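PDB 3G14: nitroreductase family protein from Clostridium novyi, which probably acts as an oxidoreductase, as a member of the FMN-dependent nitroreductase family. Local coordinates for residues B[23-26]-B[27-31]; B[51-54]-B[55-58]; B[96-99]-B[100-103]; B[107-110]-B[111-114]; B[126-130]-B[131-135]. One frame throughout, in Å; residues are numbered along the deposited sequence.

Contact 1. Residues B[23-26]-B[27-31]; sequences DRDK and LLKII. With ACT (acetate ion), chain G.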
loop_
_atom_site.group_PDB
_atom_site.type_symbol
_atom_site.label_atom_id
_atom_site.label_comp_id
_atom_site.label_asym_id
_atom_site.label_seq_id
_atom_site.Cartn_x
_atom_site.Cartn_y
_atom_site.Cartn_z
ATOM N N ASP B 23 10.032 9.971 19.047
ATOM C CA ASP B 23 9.437 9.529 20.312
ATOM C C ASP B 23 9.119 8.043 20.231
ATOM O O ASP B 23 8.402 7.621 19.323
ATOM C CB ASP B 23 8.164 10.325 20.611
ATOM C CG ASP B 23 8.446 11.768 21.043
ATOM O OD1 ASP B 23 9.524 12.029 21.630
ATOM O OD2 ASP B 23 7.572 12.642 20.815
ATOM N N ARG B 24 9.621 7.250 21.184
ATOM C CA ARG B 24 9.489 5.785 21.116
ATOM C C ARG B 24 8.027 5.329 21.007
ATOM O O ARG B 24 7.700 4.413 20.242
ATOM C CB ARG B 24 10.150 5.138 22.349
ATOM C CG ARG B 24 10.160 3.607 22.334
ATOM C CD ARG B 24 11.050 3.041 23.445
ATOM N NE ARG B 24 11.189 1.586 23.324
ATOM C CZ ARG B 24 10.286 0.710 23.763
ATOM N NH1 ARG B 24 9.171 1.118 24.364
ATOM N NH2 ARG B 24 10.492 -0.588 23.611
ATOM N N ASP B 25 7.153 5.965 21.789
ATOM C CA ASP B 25 5.731 5.633 21.791
ATOM C C ASP B 25 5.098 5.912 20.410
ATOM O O ASP B 25 4.283 5.118 19.907
ATOM C CB ASP B 25 5.011 6.436 22.866
ATOM C CG ASP B 25 4.892 7.914 22.515
ATOM O OD1 ASP B 25 5.954 8.582 22.382
ATOM O OD2 ASP B 25 3.736 8.391 22.340
ATOM N N LYS B 26 5.485 7.032 19.798
ATOM C CA LYS B 26 4.976 7.378 18.466
ATOM C C LYS B 26 5.456 6.371 17.433
ATOM O O LYS B 26 4.665 5.899 16.635
ATOM C CB LYS B 26 5.371 8.792 18.053
ATOM C CG LYS B 26 4.755 9.948 18.873
ATOM C CD LYS B 26 4.909 11.253 18.084
ATOM C CE LYS B 26 4.773 12.513 18.915
ATOM N NZ LYS B 26 4.015 12.311 20.139
ATOM N N LEU B 27 6.737 6.012 17.464
ATOM C CA LEU B 27 7.252 4.929 16.606
ATOM C C LEU B 27 6.476 3.617 16.769
ATOM O O LEU B 27 6.133 2.943 15.775
ATOM C CB LEU B 27 8.710 4.647 16.927
ATOM C CG LEU B 27 9.390 3.543 16.093
ATOM C CD1 LEU B 27 9.365 3.850 14.581
ATOM C CD2 LEU B 27 10.783 3.333 16.605
ATOM N N LEU B 28 6.208 3.224 18.007
ATOM C CA LEU B 28 5.544 1.956 18.160
ATOM C C LEU B 28 4.080 2.024 17.669
ATOM O O LEU B 28 3.569 1.025 17.186
ATOM C CB LEU B 28 5.697 1.402 19.566
ATOM C CG LEU B 28 7.148 1.071 19.972
ATOM C CD1 LEU B 28 7.185 0.674 21.433
ATOM C CD2 LEU B 28 7.784 -0.037 19.104
ATOM N N LYS B 29 3.446 3.198 17.746
ATOM C CA LYS B 29 2.095 3.411 17.167
ATOM C C LYS B 29 2.112 3.299 15.628
ATOM O O LYS B 29 1.234 2.691 15.043
ATOM C CB LYS B 29 1.493 4.760 17.580
ATOM C CG LYS B 29 0.952 4.796 19.005
ATOM C CD LYS B 29 0.089 6.067 19.265
ATOM C CE LYS B 29 0.936 7.257 19.722
ATOM N NZ LYS B 29 0.231 8.584 19.632
ATOM N N ILE B 30 3.134 3.866 14.992
ATOM C CA ILE B 30 3.345 3.720 13.531
ATOM C C ILE B 30 3.471 2.226 13.156
ATOM O O ILE B 30 2.819 1.722 12.212
ATOM C CB ILE B 30 4.580 4.561 13.106
ATOM C CG1 ILE B 30 4.298 6.053 13.376
ATOM C CG2 ILE B 30 4.950 4.317 11.640
ATOM C CD1 ILE B 30 5.561 6.939 13.377
ATOM N N ILE B 31 4.305 1.487 13.902
ATOM C CA ILE B 31 4.464 0.071 13.605
ATOM C C ILE B 31 3.142 -0.696 13.813
ATOM O O ILE B 31 2.788 -1.598 13.046
ATOM C CB ILE B 31 5.632 -0.586 14.397
ATOM C CG1 ILE B 31 6.971 0.137 14.118
ATOM C CG2 ILE B 31 5.770 -2.079 13.983
ATOM C CD1 ILE B 31 7.436 0.212 12.619
HETATM C C ACT G . -2.858 9.067 17.337
HETATM O O ACT G . -2.970 9.585 16.208
HETATM O OXT ACT G . -1.701 8.740 17.655
HETATM C CH3 ACT G . -4.022 8.819 18.251
#
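Arg-24 and Leu-28 meet over a guanidinium face: Leu-28 CD1 stands 3.6 Å from Arg-24 NH1, above the plane and shifted toward its rim. The extended Arg-24 chain, its CG trans to the backbone N (chi1 -176°), carries the group past the leucine. One residue on, Asp-25 and Lys-29 run side by side in the same direction, but OD2 of Asp-25 stays 4.4 Å from Lys-29 NZ, so the charges attract without forming a salt bridge. Lys-29 NZ turns instead to an acetate ion, probably from the crystallisation liquor, donating to its OXT at 2.8 Å; Glu-118 is a weaker, long ion partner, and Tyr-5 of the second subunit packs on Lys-29. Lys-26 reaches back to the helix start, where its NZ makes a long salt bridge of 3.6 Å with Asp-23 OD2. Beneath these side chains, successive backbone bonds fix the spacing, from Leu-27 N to Asp-23 O (3.0 Å, N-H...O 172°) through Ile-30 N to Lys-26 O (3.0 Å). Asp-23 sits at the N-cap position but makes no capping bond with its side chain; its own N is held by Tyr-120 OH. Ile-30 and Ile-31 face helix 99-117, while Leu-28 leans on Leu-173. These are the first two turns of an amphipathic alpha-helix, with charged residues outward and aliphatic ones packed inward on the nitroreductase core.

Contact 2. Residues B[51-54]-B[55-58]; sequences VESD and KLKL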
loop_
_atom_site.group_PDB
_atom_site.type_symbol
_atom_site.label_atom_id
_atom_site.label_comp_id
_atom_site.label_asym_id
_atom_site.label_seq_id
_atom_site.Cartn_x
_atom_site.Cartn_y
_atom_site.Cartn_z
ATOM N N VAL B 51 16.567 1.314 11.635
ATOM C CA VAL B 51 18.021 1.558 11.584
ATOM C C VAL B 51 18.359 2.900 12.243
ATOM O O VAL B 51 17.987 3.982 11.705
ATOM C CB VAL B 51 18.581 1.534 10.145
ATOM C CG1 VAL B 51 20.087 1.837 10.172
ATOM C CG2 VAL B 51 18.221 0.212 9.438
ATOM N N GLU B 52 19.075 2.827 13.378
ATOM C CA GLU B 52 19.492 4.021 14.143
ATOM C C GLU B 52 20.988 4.290 14.088
ATOM O O GLU B 52 21.404 5.425 14.314
ATOM C CB GLU B 52 19.080 3.938 15.624
ATOM C CG GLU B 52 17.566 3.929 15.834
ATOM C CD GLU B 52 17.116 4.113 17.296
ATOM O OE1 GLU B 52 17.943 4.404 18.191
ATOM O OE2 GLU B 52 15.894 3.976 17.530
ATOM N N SER B 53 21.788 3.243 13.877
ATOM C CA SER B 53 23.254 3.384 13.862
ATOM C C SER B 53 23.693 4.246 12.701
ATOM O O SER B 53 23.357 3.941 11.551
ATOM C CB SER B 53 23.898 2.013 13.718
ATOM O OG SER B 53 25.278 2.119 13.419
ATOM N N ASP B 54 24.508 5.262 12.970
ATOM C CA ASP B 54 24.942 6.172 11.922
ATOM C C ASP B 54 25.783 5.447 10.882
ATOM O O ASP B 54 25.677 5.748 9.686
ATOM C CB ASP B 54 25.695 7.388 12.509
ATOM C CG ASP B 54 25.753 8.586 11.529
ATOM O OD1 ASP B 54 24.835 8.744 10.685
ATOM O OD2 ASP B 54 26.736 9.385 11.583
ATOM N N LYS B 55 26.582 4.478 11.317
ATOM C CA LYS B 55 27.424 3.699 10.418
ATOM C C LYS B 55 26.538 2.957 9.398
ATOM O O LYS B 55 26.865 2.877 8.191
ATOM C CB LYS B 55 28.296 2.725 11.239
ATOM C CG LYS B 55 29.283 1.887 10.435
ATOM C CD LYS B 55 28.638 0.663 9.772
ATOM C CE LYS B 55 29.661 -0.233 9.012
ATOM N NZ LYS B 55 28.943 -1.299 8.217
ATOM N N LEU B 56 25.411 2.418 9.879
ATOM C CA LEU B 56 24.459 1.715 9.008
ATOM C C LEU B 56 23.700 2.683 8.067
ATOM O O LEU B 56 23.409 2.354 6.908
ATOM C CB LEU B 56 23.505 0.835 9.843
ATOM C CG LEU B 56 24.204 -0.224 10.719
ATOM C CD1 LEU B 56 23.178 -1.050 11.543
ATOM C CD2 LEU B 56 25.100 -1.136 9.871
ATOM N N LYS B 57 23.382 3.880 8.550
ATOM C CA LYS B 57 22.778 4.910 7.669
ATOM C C LYS B 57 23.691 5.218 6.512
ATOM O O LYS B 57 23.251 5.372 5.362
ATOM C CB LYS B 57 22.507 6.201 8.446
ATOM C CG LYS B 57 21.442 6.079 9.492
ATOM C CD LYS B 57 21.263 7.417 10.168
ATOM C CE LYS B 57 20.587 7.300 11.444
ATOM N NZ LYS B 57 20.655 8.593 12.151
ATOM N N LEU B 58 24.980 5.341 6.829
ATOM C CA LEU B 58 25.998 5.605 5.819
ATOM C C LEU B 58 26.028 4.454 4.800
ATOM O O LEU B 58 26.043 4.696 3.602
ATOM C CB LEU B 58 27.378 5.861 6.471
ATOM C CG LEU B 58 28.588 6.021 5.538
ATOM C CD1 LEU B 58 28.318 7.146 4.530
ATOM C CD2 LEU B 58 29.899 6.275 6.311
#
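A strand-to-helix connection, with Ser-53 at the N-cap position of helix 54-63, brings Val-51 at the end of strand 46-51 against Leu-56. Val-51 CG1, trans to its own backbone N (chi1 178°), meets Leu-56 CB at 3.6 Å, and the two side chains cross at about a right angle. Leu-56 also touches the serine: its CG is 3.7 Å from Ser-53 OG. The backbone oxygen of Ser-53 takes the N-H of Lys-57 at 3.0 Å, in the carbonyl plane, and Asp-54 O takes that of Leu-58 at 3.0 Å; these are the first i to i+4 bonds of the helix. The turn thus passes the chain from an inner strand of the central mixed sheet into a surface helix, and Asp-176 OD1 accepts from the N-H groups of both Glu-52 and Ser-53. Lys-57 runs back, extended, under the turn, its CE 3.5 Å from Glu-52 O. The aspartate crosses it nearly perpendicularly, Asp-54 OD1 lying 3.8 Å from Lys-57 CD but 4.4 Å from NZ, too far for a salt bridge. The ammonium of this largely buried lysine is instead bonded to Ser-78 O and, weakly, to Pro-79 O, just ahead of strand 80-86.

Contact 3. Residues B[96-99]-B[100-103]; sequences GKEI and YLID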
loop_
_atom_site.group_PDB
_atom_site.type_symbol
_atom_site.label_atom_id
_atom_site.label_comp_id
_atom_site.label_asym_id
_atom_site.label_seq_id
_atom_site.Cartn_x
_atom_site.Cartn_y
_atom_site.Cartn_z
ATOM N N GLY B 96 -0.474 -14.698 -11.078
ATOM C CA GLY B 96 0.651 -14.075 -11.774
ATOM C C GLY B 96 1.305 -12.872 -11.117
ATOM O O GLY B 96 2.099 -12.169 -11.762
ATOM N N LYS B 97 0.999 -12.627 -9.841
ATOM C CA LYS B 97 1.517 -11.481 -9.114
ATOM C C LYS B 97 2.239 -11.957 -7.841
ATOM O O LYS B 97 1.753 -12.848 -7.138
ATOM C CB LYS B 97 0.381 -10.569 -8.664
ATOM C CG LYS B 97 -0.552 -10.115 -9.786
ATOM C CD LYS B 97 -1.871 -9.496 -9.254
ATOM C CE LYS B 97 -2.819 -10.543 -8.627
ATOM N NZ LYS B 97 -4.265 -10.280 -8.937
ATOM N N GLU B 98 3.385 -11.354 -7.565
ATOM C CA GLU B 98 4.105 -11.574 -6.310
ATOM C C GLU B 98 3.397 -10.919 -5.141
ATOM O O GLU B 98 3.494 -9.704 -4.916
ATOM C CB GLU B 98 5.533 -11.053 -6.380
ATOM C CG GLU B 98 6.335 -11.763 -7.429
ATOM C CD GLU B 98 6.399 -10.960 -8.711
ATOM O OE1 GLU B 98 5.379 -10.306 -9.093
ATOM O OE2 GLU B 98 7.481 -10.988 -9.336
ATOM N N ILE B 99 2.703 -11.748 -4.373
ATOM C CA ILE B 99 1.868 -11.276 -3.272
ATOM C C ILE B 99 2.655 -10.467 -2.251
ATOM O O ILE B 99 2.147 -9.484 -1.699
ATOM C CB ILE B 99 1.118 -12.459 -2.597
ATOM C CG1 ILE B 99 -0.234 -12.601 -3.254
ATOM C CG2 ILE B 99 0.851 -12.222 -1.083
ATOM C CD1 ILE B 99 -1.061 -11.321 -3.220
ATOM N N TYR B 100 3.898 -10.877 -2.029
ATOM C CA TYR B 100 4.775 -10.195 -1.060
ATOM C C TYR B 100 4.982 -8.703 -1.392
ATOM O O TYR B 100 5.074 -7.892 -0.484
ATOM C CB TYR B 100 6.128 -10.913 -0.926
ATOM C CG TYR B 100 7.188 -10.522 -1.931
ATOM C CD1 TYR B 100 8.047 -9.438 -1.684
ATOM C CD2 TYR B 100 7.384 -11.252 -3.091
ATOM C CE1 TYR B 100 9.041 -9.093 -2.581
ATOM C CE2 TYR B 100 8.357 -10.897 -4.013
ATOM C CZ TYR B 100 9.184 -9.805 -3.759
ATOM O OH TYR B 100 10.182 -9.438 -4.637
ATOM N N LEU B 101 5.068 -8.360 -2.676
ATOM C CA LEU B 101 5.199 -6.981 -3.095
ATOM C C LEU B 101 3.923 -6.189 -2.759
ATOM O O LEU B 101 3.993 -5.108 -2.163
ATOM C CB LEU B 101 5.545 -6.871 -4.577
ATOM C CG LEU B 101 7.008 -7.196 -4.883
ATOM C CD1 LEU B 101 7.248 -7.309 -6.400
ATOM C CD2 LEU B 101 7.991 -6.189 -4.180
ATOM N N ILE B 102 2.765 -6.766 -3.072
ATOM C CA ILE B 102 1.504 -6.116 -2.750
ATOM C C ILE B 102 1.364 -5.885 -1.237
ATOM O O ILE B 102 1.103 -4.778 -0.772
ATOM C CB ILE B 102 0.297 -6.951 -3.247
ATOM C CG1 ILE B 102 0.298 -6.990 -4.791
ATOM C CG2 ILE B 102 -1.020 -6.378 -2.622
ATOM C CD1 ILE B 102 -0.805 -7.862 -5.455
ATOM N N ASP B 103 1.566 -6.951 -0.471
ATOM C CA ASP B 103 1.311 -6.929 0.957
ATOM C C ASP B 103 2.310 -6.060 1.711
ATOM O O ASP B 103 1.940 -5.286 2.607
ATOM C CB ASP B 103 1.286 -8.340 1.486
ATOM C CG ASP B 103 -0.052 -9.046 1.168
ATOM O OD1 ASP B 103 -0.946 -8.419 0.570
ATOM O OD2 ASP B 103 -0.183 -10.203 1.487
#
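Glu-98 and Tyr-100 lie side by side and point the same way at the start of helix 99-117, where a short beta-hairpin strand, 97-98, runs straight into the helix with Glu-98 at the N-cap position. The carboxylate and the phenol ring are turned 88° to each other, and the touching is done by carbon: Glu-98 CB approaches Tyr-100 CE2 obliquely at 3.7 Å. Tyr-100 CG is wedged between its backbone N and carbonyl carbon (chi1 86°), which swings the ring back along the glutamate and lays one face against CG of Leu-101. Ile-99 and Ile-102 cross at a slant, their CD1 methyls 4.1 Å apart. Glu-98 O receives Leu-101 N in a weak bond of 3.0 Å, whereas the next one, from Asp-103 N to Ile-99 O, is short and straight at 2.9 Å and 168°. The second subunit closes in on this corner: Lys-97 NZ donates to Ala-126 O and Val-146 O of that subunit, and Glu-98 OE2 lies close to its own counterpart there, a pairing of like charges that might favour a shared proton or a raised pKa. Trp-40 N donates to Asp-103 OD2, which steadies the carboxylate. The aspartate side chain passes that of Ile-99 at an oblique angle, and CG2 of Ile-99 comes within 3.4 Å of Asp-103 OD2.

Contact 4. Residues B[107-110]-B[111-114]; sequences AMEH and IVLG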
loop_
_atom_site.group_PDB
_atom_site.type_symbol
_atom_site.label_atom_id
_atom_site.label_comp_id
_atom_site.label_asym_id
_atom_site.label_seq_id
_atom_site.Cartn_x
_atom_site.Cartn_y
_atom_site.Cartn_z
ATOM N N ALA B 107 1.567 -2.423 3.823
ATOM C CA ALA B 107 2.031 -2.185 5.200
ATOM C C ALA B 107 2.965 -0.989 5.291
ATOM O O ALA B 107 2.865 -0.177 6.229
ATOM C CB ALA B 107 2.705 -3.476 5.807
HETATM N N MSE B 108 3.871 -0.869 4.326
HETATM C CA MSE B 108 4.744 0.295 4.265
HETATM C C MSE B 108 3.957 1.611 4.069
HETATM O O MSE B 108 4.359 2.641 4.607
HETATM C CB MSE B 108 5.798 0.123 3.146
HETATM C CG MSE B 108 6.848 1.198 3.162
HETATM SE SE MSE B 108 7.869 1.353 4.895
HETATM C CE MSE B 108 9.596 1.035 3.937
ATOM N N GLU B 109 2.837 1.602 3.343
ATOM C CA GLU B 109 2.041 2.842 3.230
ATOM C C GLU B 109 1.360 3.164 4.582
ATOM O O GLU B 109 1.113 4.353 4.885
ATOM C CB GLU B 109 1.029 2.777 2.077
ATOM C CG GLU B 109 0.290 4.092 1.785
ATOM C CD GLU B 109 1.202 5.246 1.379
ATOM O OE1 GLU B 109 2.454 5.021 1.330
ATOM O OE2 GLU B 109 0.669 6.355 1.135
ATOM N N HIS B 110 1.038 2.139 5.384
ATOM C CA HIS B 110 0.561 2.372 6.750
ATOM C C HIS B 110 1.662 3.054 7.596
ATOM O O HIS B 110 1.370 3.970 8.382
ATOM C CB HIS B 110 0.039 1.064 7.421
ATOM C CG HIS B 110 -1.324 0.638 6.953
ATOM N ND1 HIS B 110 -2.267 0.077 7.800
ATOM C CD2 HIS B 110 -1.875 0.618 5.716
ATOM C CE1 HIS B 110 -3.362 -0.205 7.102
ATOM N NE2 HIS B 110 -3.144 0.098 5.839
ATOM N N ILE B 111 2.917 2.624 7.407
ATOM C CA ILE B 111 4.088 3.267 8.088
ATOM C C ILE B 111 4.140 4.737 7.704
ATOM O O ILE B 111 4.182 5.637 8.567
ATOM C CB ILE B 111 5.437 2.628 7.665
ATOM C CG1 ILE B 111 5.511 1.140 8.060
ATOM C CG2 ILE B 111 6.634 3.411 8.269
ATOM C CD1 ILE B 111 5.645 0.895 9.529
ATOM N N VAL B 112 4.136 4.962 6.392
ATOM C CA VAL B 112 4.247 6.309 5.815
ATOM C C VAL B 112 3.098 7.217 6.265
ATOM O O VAL B 112 3.318 8.334 6.759
ATOM C CB VAL B 112 4.397 6.224 4.257
ATOM C CG1 VAL B 112 4.055 7.568 3.566
ATOM C CG2 VAL B 112 5.787 5.697 3.885
ATOM N N LEU B 113 1.863 6.743 6.117
ATOM C CA LEU B 113 0.743 7.557 6.564
ATOM C C LEU B 113 0.710 7.743 8.086
ATOM O O LEU B 113 0.372 8.827 8.609
ATOM C CB LEU B 113 -0.557 6.967 6.057
ATOM C CG LEU B 113 -0.756 6.975 4.560
ATOM C CD1 LEU B 113 -1.973 6.128 4.253
ATOM C CD2 LEU B 113 -0.884 8.452 4.000
ATOM N N GLY B 114 1.051 6.697 8.821
ATOM C CA GLY B 114 1.127 6.810 10.264
ATOM C C GLY B 114 2.187 7.801 10.737
ATOM O O GLY B 114 1.942 8.580 11.667
#
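The backbone oxygen of Glu-109 takes the N-H of Leu-113 at 2.8 Å (169°), and the same leucine crowds it from its side chain, since Leu-113 CG lies 3.2 Å from Glu-109 O. The bond belongs to a regular i to i+4 ladder, continued by Gly-114 N to His-110 O at 2.8 Å. The bend of the Glu-109 chain at chi2 (61°) lays its carboxylate forward along the helix, beside the next turn. There Glu-109 OE1 touches Val-112 CB at 3.7 Å and Glu-109 OE2 touches Leu-113 CG at 3.8 Å, so aliphatic groups flank the acid along one side of the helix. On another side the chain of Met-108, a selenomethionine, lies aslant that of Ile-111, SE being 3.9 Å from Ile-111 CB in the conformer modelled here. Every residue here is buried, and the polar ends have partners: Glu-109 OE1 accepts from Trp-124 NE1, Glu-109 OE2 is hydrogen-bonded to His-110 NE2 of the second subunit in a reciprocal pair, and His-110 ND1 is bonded to Met-33 O, which should restrain rotation of both carboxylate and imidazole. Midway along helix 99-117, Ile-111 packs on Ile-30 and Ile-31 of helix 24-35 and on Phe-48 and Ile-82 of strands 46-51 and 80-86, Ala-107 lies on strand 46-51, and Leu-113 meets Phe-4 of the second subunit.

Contact 5. Residues B[126-130]-B[131-135]; sequences AAFNE and NKIKE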
loop_
_atom_site.group_PDB
_atom_site.type_symbol
_atom_site.label_atom_id
_atom_site.label_comp_id
_atom_site.label_asym_id
_atom_site.label_seq_id
_atom_site.Cartn_x
_atom_site.Cartn_y
_atom_site.Cartn_z
ATOM N N ALA B 126 12.969 2.981 -3.190
ATOM C CA ALA B 126 12.855 1.631 -3.697
ATOM C C ALA B 126 14.058 1.206 -4.556
ATOM O O ALA B 126 14.190 0.018 -4.868
ATOM C CB ALA B 126 11.602 1.476 -4.519
ATOM N N ALA B 127 14.902 2.174 -4.938
ATOM C CA ALA B 127 16.052 1.925 -5.853
ATOM C C ALA B 127 17.382 1.912 -5.093
ATOM O O ALA B 127 17.853 2.944 -4.624
ATOM C CB ALA B 127 16.110 2.992 -6.949
ATOM N N PHE B 128 17.982 0.728 -4.991
ATOM C CA PHE B 128 19.209 0.548 -4.230
ATOM C C PHE B 128 19.867 -0.745 -4.657
ATOM O O PHE B 128 19.230 -1.633 -5.252
ATOM C CB PHE B 128 18.968 0.549 -2.706
ATOM C CG PHE B 128 17.661 -0.111 -2.278
ATOM C CD1 PHE B 128 17.475 -1.490 -2.398
ATOM C CD2 PHE B 128 16.636 0.660 -1.754
ATOM C CE1 PHE B 128 16.261 -2.092 -2.008
ATOM C CE2 PHE B 128 15.430 0.086 -1.363
ATOM C CZ PHE B 128 15.249 -1.291 -1.486
ATOM N N ASN B 129 21.152 -0.816 -4.385
ATOM C CA ASN B 129 21.919 -2.072 -4.428
ATOM C C ASN B 129 21.463 -2.919 -3.233
ATOM O O ASN B 129 21.873 -2.730 -2.083
ATOM C CB ASN B 129 23.394 -1.795 -4.377
ATOM C CG ASN B 129 24.244 -3.060 -4.474
ATOM O OD1 ASN B 129 23.849 -4.147 -4.038
ATOM N ND2 ASN B 129 25.409 -2.920 -5.068
ATOM N N GLU B 130 20.544 -3.825 -3.527
ATOM C CA GLU B 130 19.935 -4.617 -2.496
ATOM C C GLU B 130 20.961 -5.481 -1.739
ATOM O O GLU B 130 20.837 -5.685 -0.535
ATOM C CB GLU B 130 18.872 -5.509 -3.146
ATOM C CG GLU B 130 18.089 -6.329 -2.178
ATOM C CD GLU B 130 16.935 -7.072 -2.839
ATOM O OE1 GLU B 130 16.836 -7.079 -4.081
ATOM O OE2 GLU B 130 16.154 -7.690 -2.109
ATOM N N ASN B 131 21.955 -6.022 -2.454
ATOM C CA ASN B 131 22.946 -6.862 -1.800
ATOM C C ASN B 131 23.709 -6.109 -0.733
ATOM O O ASN B 131 24.029 -6.661 0.340
ATOM C CB ASN B 131 23.933 -7.415 -2.820
ATOM C CG ASN B 131 23.325 -8.485 -3.702
ATOM O OD1 ASN B 131 22.337 -9.136 -3.350
ATOM N ND2 ASN B 131 23.949 -8.705 -4.835
ATOM N N LYS B 132 24.006 -4.846 -1.034
ATOM C CA LYS B 132 24.722 -4.011 -0.099
ATOM C C LYS B 132 23.886 -3.738 1.132
ATOM O O LYS B 132 24.440 -3.712 2.243
ATOM C CB LYS B 132 25.233 -2.711 -0.747
ATOM C CG LYS B 132 26.501 -2.947 -1.582
ATOM C CD LYS B 132 27.732 -3.164 -0.677
ATOM C CE LYS B 132 28.785 -4.115 -1.270
ATOM N NZ LYS B 132 29.951 -4.318 -0.312
ATOM N N ILE B 133 22.582 -3.550 0.970
ATOM C CA ILE B 133 21.737 -3.339 2.159
ATOM C C ILE B 133 21.625 -4.639 2.976
ATOM O O ILE B 133 21.695 -4.633 4.212
ATOM C CB ILE B 133 20.354 -2.754 1.821
ATOM C CG1 ILE B 133 20.542 -1.306 1.289
ATOM C CG2 ILE B 133 19.426 -2.801 3.103
ATOM C CD1 ILE B 133 19.279 -0.604 0.847
ATOM N N LYS B 134 21.536 -5.784 2.294
ATOM C CA LYS B 134 21.509 -7.055 3.017
ATOM C C LYS B 134 22.783 -7.298 3.799
ATOM O O LYS B 134 22.734 -7.803 4.922
ATOM C CB LYS B 134 21.297 -8.212 2.066
ATOM C CG LYS B 134 19.902 -8.271 1.479
ATOM C CD LYS B 134 19.911 -9.377 0.437
ATOM C CE LYS B 134 18.535 -9.764 -0.035
ATOM N NZ LYS B 134 18.608 -10.755 -1.154
ATOM N N GLU B 135 23.926 -6.964 3.204
ATOM C CA GLU B 135 25.207 -7.073 3.898
ATOM C C GLU B 135 25.300 -6.136 5.116
ATOM O O GLU B 135 25.801 -6.530 6.168
ATOM C CB GLU B 135 26.367 -6.838 2.916
ATOM C CG GLU B 135 26.487 -7.955 1.877
ATOM C CD GLU B 135 27.445 -7.646 0.713
ATOM O OE1 GLU B 135 28.154 -6.631 0.764
ATOM O OE2 GLU B 135 27.485 -8.447 -0.254
#
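Asn-129 can be followed outward from a CB that lies loosely beside Lys-132 CB. With CG trans to the backbone N (chi1 -178°), the amide is carried over the helix start, and CG touches Lys-132 CG at 3.7 Å. At the tip, OD1 accepts from Lys-132 N at 3.1 Å (156°), the donor standing well above the amide plane and away from a lone pair; ND2 rests against the same lysine CG. The backbone oxygen of Asn-129 is shared by two N-H groups, that of Ile-133 at 3.2 Å in the carbonyl plane and, weakly, that of Lys-132. The ring of Phe-128, just before the cap, takes Ile-133 CD1 over one face in a CH-pi contact, 3.9 Å from the centroid and 26° off the normal, with the side chains crossing at about a right angle. The backbone O of Ala-126 lies over the opposite face, toward its rim. Glu-130 and Lys-134 cross obliquely, Glu-130 OE2 to Lys-134 NZ 4.0 Å, close but short of a salt bridge. Each has a firmer partner: OE2 of Glu-130 is bonded to Val-145 N and paired with Arg-144, and Lys-134 NZ pairs with Asp-141. Lys-97 of the second subunit packs on Phe-128. An asparagine N-cap with a hydrophobic staple, the residue before the cap packed on one in the first turn, is a classic helix-start pattern, here opening helix 130-137 beside strand 144-151.

The five contacts follow one another along the chain without interleaving, all within the nitroreductase fold. Contacts 3 and 4 share helix 99-117, their centres 17 Å apart. Contact 4, about 8 Å from the centre of the chain, meets contact 1 of helix 24-35 directly, Ile-30 CG1 to Gly-114 C 3.8 Å; their centres are 12 Å apart. Contacts 2 and 5 open helices 54-63 and 130-137, centres 14 Å apart without touching, and contacts 2 and 3 are the most distant pair at 29 Å between centres. Contacts 3, 4 and 5 have partners on the second subunit, so the 97-98 strand, helix 99-117 and the 126-130 loop join the core to the dimer.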